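Long-range contacts in 4-hydroxybutyrate CoA-transferase (Porphyromonas gingivalis, PDB 3EH7), which probably transfers coenzyme A from an acyl-CoA to a small carboxylate such as acetate or 4-hydroxybutyrate: residues Ile210-Thr215 / Lys232-Leu237; Val392-Gly397 / Ile414-Pro419; Ala123-Ser128 / Pro147-Ala152; Leu216-Gly221 / Val311-Cys316. One frame throughout, in Å; residues are numbered along the deposited sequence.

Contact 1 of 4, residues Ile210-Thr215 / Lys232-Leu237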
loop_
_atom_site.group_PDB
_atom_site.type_symbol
_atom_site.label_atom_id
_atom_site.label_comp_id
_atom_site.label_asym_id
_atom_site.label_seq_id
_atom_site.Cartn_x
_atom_site.Cartn_y
_atom_site.Cartn_z
ATOM N N ILE A 210 -16.220 14.069 -9.989
ATOM C CA ILE A 210 -16.438 13.066 -11.010
ATOM C C ILE A 210 -16.703 13.728 -12.346
ATOM O O ILE A 210 -17.704 14.443 -12.504
ATOM C CB ILE A 210 -17.636 12.164 -10.645
ATOM C CG1 ILE A 210 -17.288 11.344 -9.406
ATOM C CG2 ILE A 210 -18.022 11.253 -11.862
ATOM C CD1 ILE A 210 -18.413 10.587 -8.767
ATOM N N GLU A 211 -15.797 13.526 -13.298
ATOM C CA GLU A 211 -15.940 14.109 -14.617
ATOM C C GLU A 211 -16.516 13.085 -15.581
ATOM O O GLU A 211 -16.558 11.886 -15.289
ATOM C CB GLU A 211 -14.593 14.569 -15.151
ATOM C CG GLU A 211 -13.914 15.658 -14.323
ATOM C CD GLU A 211 -12.401 15.635 -14.542
ATOM O OE1 GLU A 211 -11.694 14.841 -13.866
ATOM O OE2 GLU A 211 -11.921 16.395 -15.417
ATOM N N ASP A 212 -16.961 13.580 -16.733
ATOM C CA ASP A 212 -17.542 12.723 -17.743
ATOM C C ASP A 212 -16.516 11.679 -18.087
ATOM O O ASP A 212 -15.353 11.993 -18.199
ATOM C CB ASP A 212 -17.851 13.503 -19.007
ATOM C CG ASP A 212 -19.016 14.441 -18.848
ATOM O OD1 ASP A 212 -19.919 14.204 -18.010
ATOM O OD2 ASP A 212 -19.022 15.412 -19.590
ATOM N N GLY A 213 -16.967 10.452 -18.256
ATOM C CA GLY A 213 -16.096 9.363 -18.630
ATOM C C GLY A 213 -15.406 8.664 -17.475
ATOM O O GLY A 213 -14.623 7.740 -17.717
ATOM N N ALA A 214 -15.672 9.095 -16.233
ATOM C CA ALA A 214 -15.001 8.484 -15.081
ATOM C C ALA A 214 -15.441 7.030 -14.942
ATOM O O ALA A 214 -16.568 6.679 -15.316
ATOM C CB ALA A 214 -15.287 9.230 -13.789
ATOM N N THR A 215 -14.530 6.193 -14.432
ATOM C CA THR A 215 -14.862 4.830 -14.003
ATOM C C THR A 215 -14.966 4.832 -12.513
ATOM O O THR A 215 -14.013 5.234 -11.814
ATOM C CB THR A 215 -13.778 3.808 -14.443
ATOM O OG1 THR A 215 -13.426 4.067 -15.799
ATOM C CG2 THR A 215 -14.293 2.342 -14.310
ATOM N N LYS A 232 -26.659 12.658 -12.365
ATOM C CA LYS A 232 -27.625 12.490 -13.465
ATOM C C LYS A 232 -27.275 13.312 -14.710
ATOM O O LYS A 232 -27.695 12.993 -15.799
ATOM C CB LYS A 232 -29.063 12.795 -13.012
ATOM C CG LYS A 232 -29.573 11.907 -11.860
ATOM C CD LYS A 232 -30.948 12.383 -11.376
ATOM C CE LYS A 232 -31.367 11.741 -10.058
ATOM N NZ LYS A 232 -31.729 10.323 -10.199
ATOM N N ASP A 233 -26.483 14.355 -14.538
ATOM C CA ASP A 233 -26.016 15.181 -15.635
ATOM C C ASP A 233 -24.659 14.718 -16.212
ATOM O O ASP A 233 -24.088 15.385 -17.063
ATOM C CB ASP A 233 -25.865 16.609 -15.114
ATOM C CG ASP A 233 -24.776 16.747 -13.987
ATOM O OD1 ASP A 233 -24.466 15.803 -13.187
ATOM O OD2 ASP A 233 -24.221 17.861 -13.905
ATOM N N LYS A 234 -24.119 13.600 -15.732
ATOM C CA LYS A 234 -22.825 13.154 -16.219
ATOM C C LYS A 234 -23.018 12.281 -17.446
ATOM O O LYS A 234 -24.097 11.720 -17.665
ATOM C CB LYS A 234 -22.050 12.419 -15.111
ATOM C CG LYS A 234 -21.623 13.332 -13.934
ATOM C CD LYS A 234 -20.466 14.243 -14.380
ATOM C CE LYS A 234 -20.540 15.631 -13.815
ATOM N NZ LYS A 234 -20.178 15.645 -12.400
ATOM N N LYS A 235 -21.949 12.154 -18.225
ATOM C CA LYS A 235 -21.957 11.403 -19.483
ATOM C C LYS A 235 -20.961 10.246 -19.503
ATOM O O LYS A 235 -19.803 10.424 -19.116
ATOM C CB LYS A 235 -21.584 12.340 -20.622
ATOM C CG LYS A 235 -22.452 13.594 -20.736
ATOM C CD LYS A 235 -23.941 13.292 -20.956
ATOM C CE LYS A 235 -24.718 14.603 -20.981
ATOM N NZ LYS A 235 -26.171 14.384 -20.863
ATOM N N ASP A 236 -21.413 9.097 -20.011
ATOM C CA ASP A 236 -20.582 7.891 -20.194
ATOM C C ASP A 236 -19.644 7.518 -19.048
ATOM O O ASP A 236 -18.469 7.244 -19.256
ATOM C CB ASP A 236 -19.782 7.979 -21.498
ATOM C CG ASP A 236 -20.672 8.018 -22.713
ATOM O OD1 ASP A 236 -21.483 7.075 -22.918
ATOM O OD2 ASP A 236 -20.573 9.023 -23.441
ATOM N N LEU A 237 -20.196 7.450 -17.852
ATOM C CA LEU A 237 -19.483 6.889 -16.716
ATOM C C LEU A 237 -19.432 5.386 -16.875
ATOM O O LEU A 237 -20.254 4.809 -17.578
ATOM C CB LEU A 237 -20.174 7.286 -15.405
ATOM C CG LEU A 237 -20.382 8.805 -15.197
ATOM C CD1 LEU A 237 -21.014 9.076 -13.840
ATOM C CD2 LEU A 237 -19.061 9.548 -15.310
#
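The type II beta turn from E211 to A214, just ahead of strand 215-217, packs against K234-L237, the loop that runs into the parallel neighbour strand 238-240. The contact thus joins the entrances of the two strands of a beta-alpha-beta crossover whose helix is 222-229. K235 is held by both of its backbone polar atoms. Its carbonyl oxygen takes a hydrogen bond from G213 N at 3.0 Å, and its N donates to D212 OD1 at 2.9 Å, coming in 51° above the carboxylate plane rather than within it. D212 and K235 then run side by side, pointing the same way. Nearer the start of the turn, K234 folds its chain, bent at chi2, chi3 and chi4, until NZ reaches I210 O at 2.8 Å, nearly in line with the carbonyl (167° at the oxygen). G213 sits at a positive phi of 86°, a conformation in which a CB would collide with the preceding carbonyl oxygen, and its CA lies 3.2 Å from D236 O in a CA-H...O contact. On the buried side of the turn, L237 supplies the apolar part. CD2 lies against the A214 N to E211 O hydrogen bond that closes the turn, 3.4 Å from E211 O and 3.5 Å from A214 N, and also meets A214 CB. The same methyl is 4.0 Å from I210 CG2, where the two side chains cross at about a right angle. I210 and A214 continue inward onto strand 310-314, T215 goes on into the sheet beside V311, and D236 turns aside to bond T258 through OD1.

Contact 2 of 4, residues Val392-Gly397 / Ile414-Pro419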
loop_
_atom_site.group_PDB
_atom_site.type_symbol
_atom_site.label_atom_id
_atom_site.label_comp_id
_atom_site.label_asym_id
_atom_site.label_seq_id
_atom_site.Cartn_x
_atom_site.Cartn_y
_atom_site.Cartn_z
ATOM N N VAL A 392 -10.395 13.982 0.923
ATOM C CA VAL A 392 -11.280 13.708 2.037
ATOM C C VAL A 392 -12.461 14.640 1.896
ATOM O O VAL A 392 -12.283 15.827 1.627
ATOM C CB VAL A 392 -10.579 13.927 3.395
ATOM C CG1 VAL A 392 -11.577 13.780 4.554
ATOM C CG2 VAL A 392 -9.383 12.955 3.549
ATOM N N VAL A 393 -13.668 14.104 2.043
ATOM C CA VAL A 393 -14.891 14.888 1.821
ATOM C C VAL A 393 -15.875 14.740 2.972
ATOM O O VAL A 393 -16.206 13.611 3.380
ATOM C CB VAL A 393 -15.611 14.459 0.513
ATOM C CG1 VAL A 393 -16.881 15.257 0.326
ATOM C CG2 VAL A 393 -14.689 14.611 -0.719
ATOM N N THR A 394 -16.313 15.879 3.508
ATOM C CA THR A 394 -17.409 15.925 4.470
ATOM C C THR A 394 -18.521 16.835 3.960
ATOM O O THR A 394 -18.406 17.416 2.888
ATOM C CB THR A 394 -16.956 16.415 5.847
ATOM O OG1 THR A 394 -16.713 17.822 5.792
ATOM C CG2 THR A 394 -15.705 15.665 6.327
ATOM N N GLU A 395 -19.591 16.949 4.741
ATOM C CA GLU A 395 -20.656 17.914 4.468
ATOM C C GLU A 395 -20.141 19.338 4.464
ATOM O O GLU A 395 -20.829 20.197 3.962
ATOM C CB GLU A 395 -21.818 17.795 5.471
ATOM C CG GLU A 395 -21.523 18.214 6.945
ATOM C CD GLU A 395 -21.096 17.038 7.844
ATOM O OE1 GLU A 395 -20.417 16.096 7.350
ATOM O OE2 GLU A 395 -21.441 17.063 9.048
ATOM N N TYR A 396 -18.950 19.595 5.019
ATOM C CA TYR A 396 -18.422 20.967 5.061
ATOM C C TYR A 396 -17.440 21.266 3.946
ATOM O O TYR A 396 -17.023 22.397 3.812
ATOM C CB TYR A 396 -17.819 21.298 6.429
ATOM C CG TYR A 396 -18.870 21.272 7.508
ATOM C CD1 TYR A 396 -19.743 22.340 7.681
ATOM C CD2 TYR A 396 -19.009 20.157 8.339
ATOM C CE1 TYR A 396 -20.751 22.300 8.677
ATOM C CE2 TYR A 396 -19.995 20.099 9.321
ATOM C CZ TYR A 396 -20.863 21.164 9.468
ATOM O OH TYR A 396 -21.817 21.057 10.436
ATOM N N GLY A 397 -17.101 20.272 3.126
ATOM C CA GLY A 397 -16.293 20.531 1.933
ATOM C C GLY A 397 -15.263 19.464 1.608
ATOM O O GLY A 397 -15.342 18.333 2.067
ATOM N N ILE A 414 -9.186 20.557 9.279
ATOM C CA ILE A 414 -9.896 21.338 10.279
ATOM C C ILE A 414 -11.025 22.120 9.622
ATOM O O ILE A 414 -12.133 22.159 10.142
ATOM C CB ILE A 414 -8.952 22.276 11.066
ATOM C CG1 ILE A 414 -8.100 21.450 12.049
ATOM C CG2 ILE A 414 -9.741 23.303 11.838
ATOM C CD1 ILE A 414 -6.972 22.215 12.679
ATOM N N ALA A 415 -10.750 22.678 8.453
ATOM C CA ALA A 415 -11.742 23.476 7.735
ATOM C C ALA A 415 -12.943 22.656 7.282
ATOM O O ALA A 415 -13.990 23.225 7.036
ATOM C CB ALA A 415 -11.098 24.201 6.540
ATOM N N ILE A 416 -12.817 21.326 7.207
ATOM C CA ILE A 416 -13.958 20.473 6.864
ATOM C C ILE A 416 -14.478 19.637 8.050
ATOM O O ILE A 416 -15.399 18.849 7.910
ATOM C CB ILE A 416 -13.688 19.616 5.598
ATOM C CG1 ILE A 416 -12.588 18.576 5.800
ATOM C CG2 ILE A 416 -13.282 20.524 4.447
ATOM C CD1 ILE A 416 -12.453 17.592 4.616
ATOM N N ALA A 417 -13.923 19.892 9.225
ATOM C CA ALA A 417 -14.432 19.318 10.441
ATOM C C ALA A 417 -15.681 20.087 10.864
ATOM O O ALA A 417 -15.917 21.230 10.438
ATOM C CB ALA A 417 -13.341 19.334 11.528
ATOM N N HIS A 418 -16.494 19.471 11.693
ATOM C CA HIS A 418 -17.624 20.175 12.301
ATOM C C HIS A 418 -17.131 21.382 13.091
ATOM O O HIS A 418 -16.122 21.304 13.803
ATOM C CB HIS A 418 -18.398 19.254 13.215
ATOM C CG HIS A 418 -19.769 19.742 13.524
ATOM N ND1 HIS A 418 -20.003 20.832 14.333
ATOM C CD2 HIS A 418 -20.977 19.308 13.108
ATOM C CE1 HIS A 418 -21.303 21.047 14.404
ATOM N NE2 HIS A 418 -21.915 20.137 13.666
ATOM N N PRO A 419 -17.824 22.527 12.962
ATOM C CA PRO A 419 -17.475 23.732 13.717
ATOM C C PRO A 419 -17.309 23.502 15.226
ATOM O O PRO A 419 -16.478 24.128 15.853
ATOM C CB PRO A 419 -18.660 24.658 13.445
ATOM C CG PRO A 419 -19.155 24.236 12.093
ATOM C CD PRO A 419 -18.840 22.786 11.937
#
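The hydroxyl of Y396 sits over the face of the H418 imidazole, Y396 OH 3.3 Å from H418 CD2, and the tyrosine turns its edge to the histidine face in a T-shaped pair with planes 76° apart and centroids separated by 5.5 Å. One face of the tyrosine is met in turn by P419 CD in a CH-pi contact, 3.6 Å from CZ and offset toward the rim. H418 is the N-cap of helix 419-433, its ND1 accepting from D420 N, which helps hold the ring against Y396. R422 from the same helix adds a cation-pi contact to the tyrosine. Y396 itself stands in a two-residue beta hairpin, a type I turn from T394 to G397 that links strand 391-394 to the antiparallel edge strand 397-400. A chi1 of 73° sets T394 OG1 between its backbone N and carbonyl carbon, where it can reach both Y396 N of its own turn and I416 O. It accepts from Y396 N at 3.0 Å, closing an ST turn, and donates to I416 O at 2.7 Å, in the carbonyl plane on a lone pair. That carbonyl belongs to the type I turn I414-A417 between the last two helices. I416 then wedges its branches under the hairpin: CD1 reaches V392 CG1 at 3.9 Å, and CG2 presses on the G397 backbone, 3.6 Å from its C.

Contact 3 of 4, residues Ala123-Ser128 / Pro147-Ala152; sequences AIVQLS and PAAESA
A148 O, which the methyl of A123 approaches to 3.8 Å, is gripped by two backbone donors of its own segment, A152 N at 2.9 Å and S151 N at 3.1 Å. They close the last turn of the helix, and A152 directs its CB at the strand. A123 CB lies among three alanines: it is 3.8 Å from A149 CA and 3.8 Å from A152 CB, and it also meets A148 CB. A152 CB also approaches A123 N. Two residues along the strand, on the same side, V125 faces the same helix and straddles the methyl of A149: V125 CG2 and CG1 lie 4.1 and 4.2 Å from A149 CB. Its chi1 of -67° puts CG2 between the backbone N and the carbonyl carbon, which leaves both methyls facing that single carbon. Here helix 145-151 lies on the central part of the six-stranded parallel sheet of the Rossmann-like N-terminal domain, and the chain goes on from it into strand 154-160, the parallel neighbour of strand 122-127. The interface holds nothing larger than valine, consistent with a closest approach of 7.9 Å between the axes of strand 123-127 and helix 147-151, which run at 131° to each other. A148 also touches A32 on the next strand, while A149 meets I172 of strand 171-173.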
loop_
_atom_site.group_PDB
_atom_site.type_symbol
_atom_site.label_atom_id
_atom_site.label_comp_id
_atom_site.label_asym_id
_atom_site.label_seq_id
_atom_site.Cartn_x
_atom_site.Cartn_y
_atom_site.Cartn_z
ATOM N N ALA A 123 -16.124 -25.340 1.779
ATOM C CA ALA A 123 -16.716 -24.170 1.134
ATOM C C ALA A 123 -18.191 -24.476 0.972
ATOM O O ALA A 123 -18.556 -25.486 0.354
ATOM C CB ALA A 123 -16.083 -23.911 -0.239
ATOM N N ILE A 124 -19.043 -23.641 1.556
ATOM C CA ILE A 124 -20.477 -23.745 1.308
ATOM C C ILE A 124 -20.819 -22.537 0.442
ATOM O O ILE A 124 -20.841 -21.402 0.931
ATOM C CB ILE A 124 -21.322 -23.781 2.584
ATOM C CG1 ILE A 124 -20.766 -24.773 3.593
ATOM C CG2 ILE A 124 -22.734 -24.236 2.260
ATOM C CD1 ILE A 124 -21.607 -24.881 4.872
ATOM N N VAL A 125 -21.058 -22.789 -0.845
ATOM C CA VAL A 125 -21.362 -21.719 -1.757
ATOM C C VAL A 125 -22.782 -21.818 -2.319
ATOM O O VAL A 125 -23.230 -22.893 -2.710
ATOM C CB VAL A 125 -20.292 -21.601 -2.878
ATOM C CG1 VAL A 125 -18.967 -21.153 -2.253
ATOM C CG2 VAL A 125 -20.150 -22.899 -3.692
ATOM N N GLN A 126 -23.464 -20.675 -2.369
ATOM C CA GLN A 126 -24.734 -20.575 -3.049
ATOM C C GLN A 126 -24.540 -20.356 -4.567
ATOM O O GLN A 126 -23.717 -19.554 -4.990
ATOM C CB GLN A 126 -25.609 -19.494 -2.433
ATOM C CG GLN A 126 -27.004 -19.559 -2.977
ATOM C CD GLN A 126 -27.903 -18.435 -2.550
ATOM O OE1 GLN A 126 -29.006 -18.321 -3.072
ATOM N NE2 GLN A 126 -27.463 -17.614 -1.586
ATOM N N LEU A 127 -25.307 -21.102 -5.361
ATOM C CA LEU A 127 -25.164 -21.110 -6.812
ATOM C C LEU A 127 -26.501 -21.017 -7.529
ATOM O O LEU A 127 -27.555 -21.358 -6.980
ATOM C CB LEU A 127 -24.451 -22.390 -7.259
ATOM C CG LEU A 127 -23.093 -22.770 -6.647
ATOM C CD1 LEU A 127 -22.801 -24.255 -6.943
ATOM C CD2 LEU A 127 -21.948 -21.872 -7.151
ATOM N N SER A 128 -26.443 -20.578 -8.779
ATOM C CA SER A 128 -27.589 -20.624 -9.657
ATOM C C SER A 128 -27.751 -22.032 -10.165
ATOM O O SER A 128 -26.850 -22.860 -10.049
ATOM C CB SER A 128 -27.402 -19.698 -10.856
ATOM O OG SER A 128 -26.451 -20.253 -11.761
ATOM N N PRO A 147 -12.990 -18.651 -5.477
ATOM C CA PRO A 147 -11.696 -19.208 -5.096
ATOM C C PRO A 147 -11.785 -20.232 -3.960
ATOM O O PRO A 147 -11.115 -21.245 -4.030
ATOM C CB PRO A 147 -10.903 -17.989 -4.663
ATOM C CG PRO A 147 -11.468 -16.866 -5.457
ATOM C CD PRO A 147 -12.887 -17.198 -5.747
ATOM N N ALA A 148 -12.634 -19.998 -2.959
ATOM C CA ALA A 148 -12.787 -20.977 -1.877
ATOM C C ALA A 148 -13.321 -22.311 -2.411
ATOM O O ALA A 148 -12.784 -23.372 -2.091
ATOM C CB ALA A 148 -13.687 -20.437 -0.761
ATOM N N ALA A 149 -14.370 -22.255 -3.215
ATOM C CA ALA A 149 -14.956 -23.452 -3.809
ATOM C C ALA A 149 -13.921 -24.193 -4.668
ATOM O O ALA A 149 -13.942 -25.409 -4.745
ATOM C CB ALA A 149 -16.174 -23.111 -4.645
ATOM N N GLU A 150 -13.012 -23.468 -5.302
ATOM C CA GLU A 150 -12.066 -24.121 -6.182
ATOM C C GLU A 150 -10.915 -24.740 -5.437
ATOM O O GLU A 150 -10.163 -25.485 -6.022
ATOM C CB GLU A 150 -11.520 -23.134 -7.217
ATOM C CG GLU A 150 -12.571 -22.694 -8.224
ATOM C CD GLU A 150 -12.138 -21.493 -9.045
ATOM O OE1 GLU A 150 -11.161 -20.773 -8.657
ATOM O OE2 GLU A 150 -12.800 -21.258 -10.063
ATOM N N SER A 151 -10.752 -24.390 -4.161
ATOM C CA SER A 151 -9.667 -24.913 -3.364
ATOM C C SER A 151 -10.040 -25.833 -2.202
ATOM O O SER A 151 -9.197 -26.567 -1.748
ATOM C CB SER A 151 -8.834 -23.757 -2.810
ATOM O OG SER A 151 -7.942 -23.320 -3.805
ATOM N N ALA A 152 -11.265 -25.769 -1.697
ATOM C CA ALA A 152 -11.620 -26.473 -0.453
ATOM C C ALA A 152 -11.652 -27.969 -0.652
ATOM O O ALA A 152 -12.055 -28.463 -1.694
ATOM C CB ALA A 152 -12.946 -26.001 0.087
#

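Contact 4 of 4, residues Leu216-Gly221 / Val311-Cys316; sequences LQLGIG and VSINSC
L216-L218 and V311-I313 run side by side as parallel strands of the large mixed sheet, tightly joined at first and parted by a water at the far end. L216 is bridged with V311 and Q217 with S312. Q217 N donates to V311 O at 2.9 Å, and I313 N returns a bond to Q217 O at 2.8 Å. On one face L216 CD2 rests on V311 CB; farther along, L218 and I313 lie alongside each other and pack against helix 222-229. The opposite face from L216 and V311 is polar and centres on the Q217 amide. Its CG lies anti to the backbone N, and a bend at chi2 (-91°) turns the amide across to the other strand. There OE1 is held by two donors: S312 OG at 2.6 Å, almost straight on to the carbonyl (179°), and N314 ND2 at 3.2 Å, in the carbonyl plane on a lone pair. Q217 NE2 answers by donating to N314 OD1 at 3.0 Å, and two amides with planes 18° apart thereby exchange a reciprocal pair of bonds that ties them together. Y344 of helix 341-350 packs on Q217 and S312. Past L218 the strands separate toward the partly exposed G219, and the direct G219 N to I313 O distance grows to 4.0 Å. A single water fills the step, accepting from G219 N at 2.6 Å and donating to I313 O at 2.7 Å.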
loop_
_atom_site.group_PDB
_atom_site.type_symbol
_atom_site.label_atom_id
_atom_site.label_comp_id
_atom_site.label_asym_id
_atom_site.label_seq_id
_atom_site.Cartn_x
_atom_site.Cartn_y
_atom_site.Cartn_z
ATOM N N LEU A 216 -16.090 4.351 -11.992
ATOM C CA LEU A 216 -16.351 4.493 -10.567
ATOM C C LEU A 216 -16.202 3.202 -9.782
ATOM O O LEU A 216 -16.565 2.135 -10.268
ATOM C CB LEU A 216 -17.775 5.013 -10.328
ATOM C CG LEU A 216 -18.222 6.268 -11.065
ATOM C CD1 LEU A 216 -19.664 6.527 -10.682
ATOM C CD2 LEU A 216 -17.322 7.475 -10.761
ATOM N N GLN A 217 -15.716 3.342 -8.550
ATOM C CA GLN A 217 -15.880 2.343 -7.521
ATOM C C GLN A 217 -16.529 3.024 -6.339
ATOM O O GLN A 217 -16.072 4.069 -5.883
ATOM C CB GLN A 217 -14.546 1.721 -7.093
ATOM C CG GLN A 217 -14.681 0.765 -5.881
ATOM C CD GLN A 217 -14.479 1.464 -4.540
ATOM O OE1 GLN A 217 -13.652 2.367 -4.420
ATOM N NE2 GLN A 217 -15.235 1.061 -3.543
ATOM N N LEU A 218 -17.603 2.444 -5.838
ATOM C CA LEU A 218 -18.233 2.953 -4.625
ATOM C C LEU A 218 -19.105 1.879 -4.034
ATOM O O LEU A 218 -19.379 0.867 -4.693
ATOM C CB LEU A 218 -19.037 4.252 -4.866
ATOM C CG LEU A 218 -20.365 4.257 -5.620
ATOM C CD1 LEU A 218 -20.852 5.743 -5.718
ATOM C CD2 LEU A 218 -20.251 3.614 -6.989
ATOM N N GLY A 219 -19.532 2.095 -2.792
ATOM C CA GLY A 219 -20.330 1.090 -2.046
ATOM C C GLY A 219 -21.827 1.364 -1.952
ATOM O O GLY A 219 -22.435 1.876 -2.890
ATOM N N ILE A 220 -22.393 0.966 -0.819
ATOM C CA ILE A 220 -23.794 1.143 -0.478
ATOM C C ILE A 220 -23.919 2.003 0.760
ATOM O O ILE A 220 -22.935 2.218 1.503
ATOM C CB ILE A 220 -24.519 -0.217 -0.248
ATOM C CG1 ILE A 220 -23.723 -1.104 0.711
ATOM C CG2 ILE A 220 -24.761 -0.897 -1.573
ATOM C CD1 ILE A 220 -24.562 -2.200 1.347
ATOM N N GLY A 221 -25.121 2.509 0.980
ATOM C CA GLY A 221 -25.359 3.419 2.084
ATOM C C GLY A 221 -25.720 4.794 1.551
ATOM O O GLY A 221 -25.648 5.053 0.325
ATOM N N VAL A 311 -12.457 6.943 -10.163
ATOM C CA VAL A 311 -12.865 7.658 -8.974
ATOM C C VAL A 311 -13.367 6.602 -8.015
ATOM O O VAL A 311 -14.339 5.887 -8.292
ATOM C CB VAL A 311 -13.965 8.725 -9.220
ATOM C CG1 VAL A 311 -14.349 9.358 -7.901
ATOM C CG2 VAL A 311 -13.469 9.793 -10.205
ATOM N N SER A 312 -12.652 6.494 -6.896
ATOM C CA SER A 312 -12.976 5.555 -5.858
ATOM C C SER A 312 -13.587 6.340 -4.690
ATOM O O SER A 312 -13.015 7.335 -4.274
ATOM C CB SER A 312 -11.704 4.800 -5.455
ATOM O OG SER A 312 -11.865 4.242 -4.184
ATOM N N ILE A 313 -14.764 5.922 -4.218
ATOM C CA ILE A 313 -15.442 6.542 -3.071
ATOM C C ILE A 313 -15.666 5.511 -1.977
ATOM O O ILE A 313 -16.321 4.481 -2.180
ATOM C CB ILE A 313 -16.836 7.168 -3.422
ATOM C CG1 ILE A 313 -16.750 8.114 -4.616
ATOM C CG2 ILE A 313 -17.413 7.913 -2.212
ATOM C CD1 ILE A 313 -18.132 8.612 -5.136
ATOM N N ASN A 314 -15.106 5.797 -0.808
ATOM C CA ASN A 314 -15.270 4.952 0.364
ATOM C C ASN A 314 -15.421 5.818 1.621
ATOM O O ASN A 314 -15.095 7.001 1.619
ATOM C CB ASN A 314 -14.058 4.019 0.515
ATOM C CG ASN A 314 -13.891 3.080 -0.678
ATOM O OD1 ASN A 314 -14.637 2.102 -0.848
ATOM N ND2 ASN A 314 -12.938 3.377 -1.499
ATOM N N SER A 315 -15.925 5.217 2.690
ATOM C CA SER A 315 -16.038 5.870 3.984
ATOM C C SER A 315 -15.126 5.193 4.977
ATOM O O SER A 315 -14.549 4.136 4.685
ATOM C CB SER A 315 -17.468 5.790 4.472
ATOM O OG SER A 315 -18.271 6.422 3.514
ATOM N N CYS A 316 -14.946 5.831 6.127
ATOM C CA CYS A 316 -14.135 5.257 7.200
ATOM C C CYS A 316 -14.709 5.727 8.553
ATOM O O CYS A 316 -15.666 6.493 8.580
ATOM C CB CYS A 316 -12.683 5.673 6.985
ATOM S SG CYS A 316 -12.504 7.437 7.050
HETATM O O HOH W 1 -18.856 4.128 -1.255
#

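In the fold
Contacts 1 and 4 are continuous: T215 runs directly on into L216, the first residue of contact 4, their centres are 15 Å apart, T215 O probably accepts from V311 N at 2.8 Å, and I210 packs on V311. Contact 2 sits on the same mixed sheet two strands beyond 310-314, its centre 18 Å from contact 4 and its nearest atoms about 7 Å away. Contact 3 belongs to the six-stranded parallel sheet; its centre is 27 Å from contact 4 and 43 Å from contact 2, on the opposite side of the chain's centre from contacts 1 and 2. Contact 4, about 9 Å from that centre, is the innermost of the four.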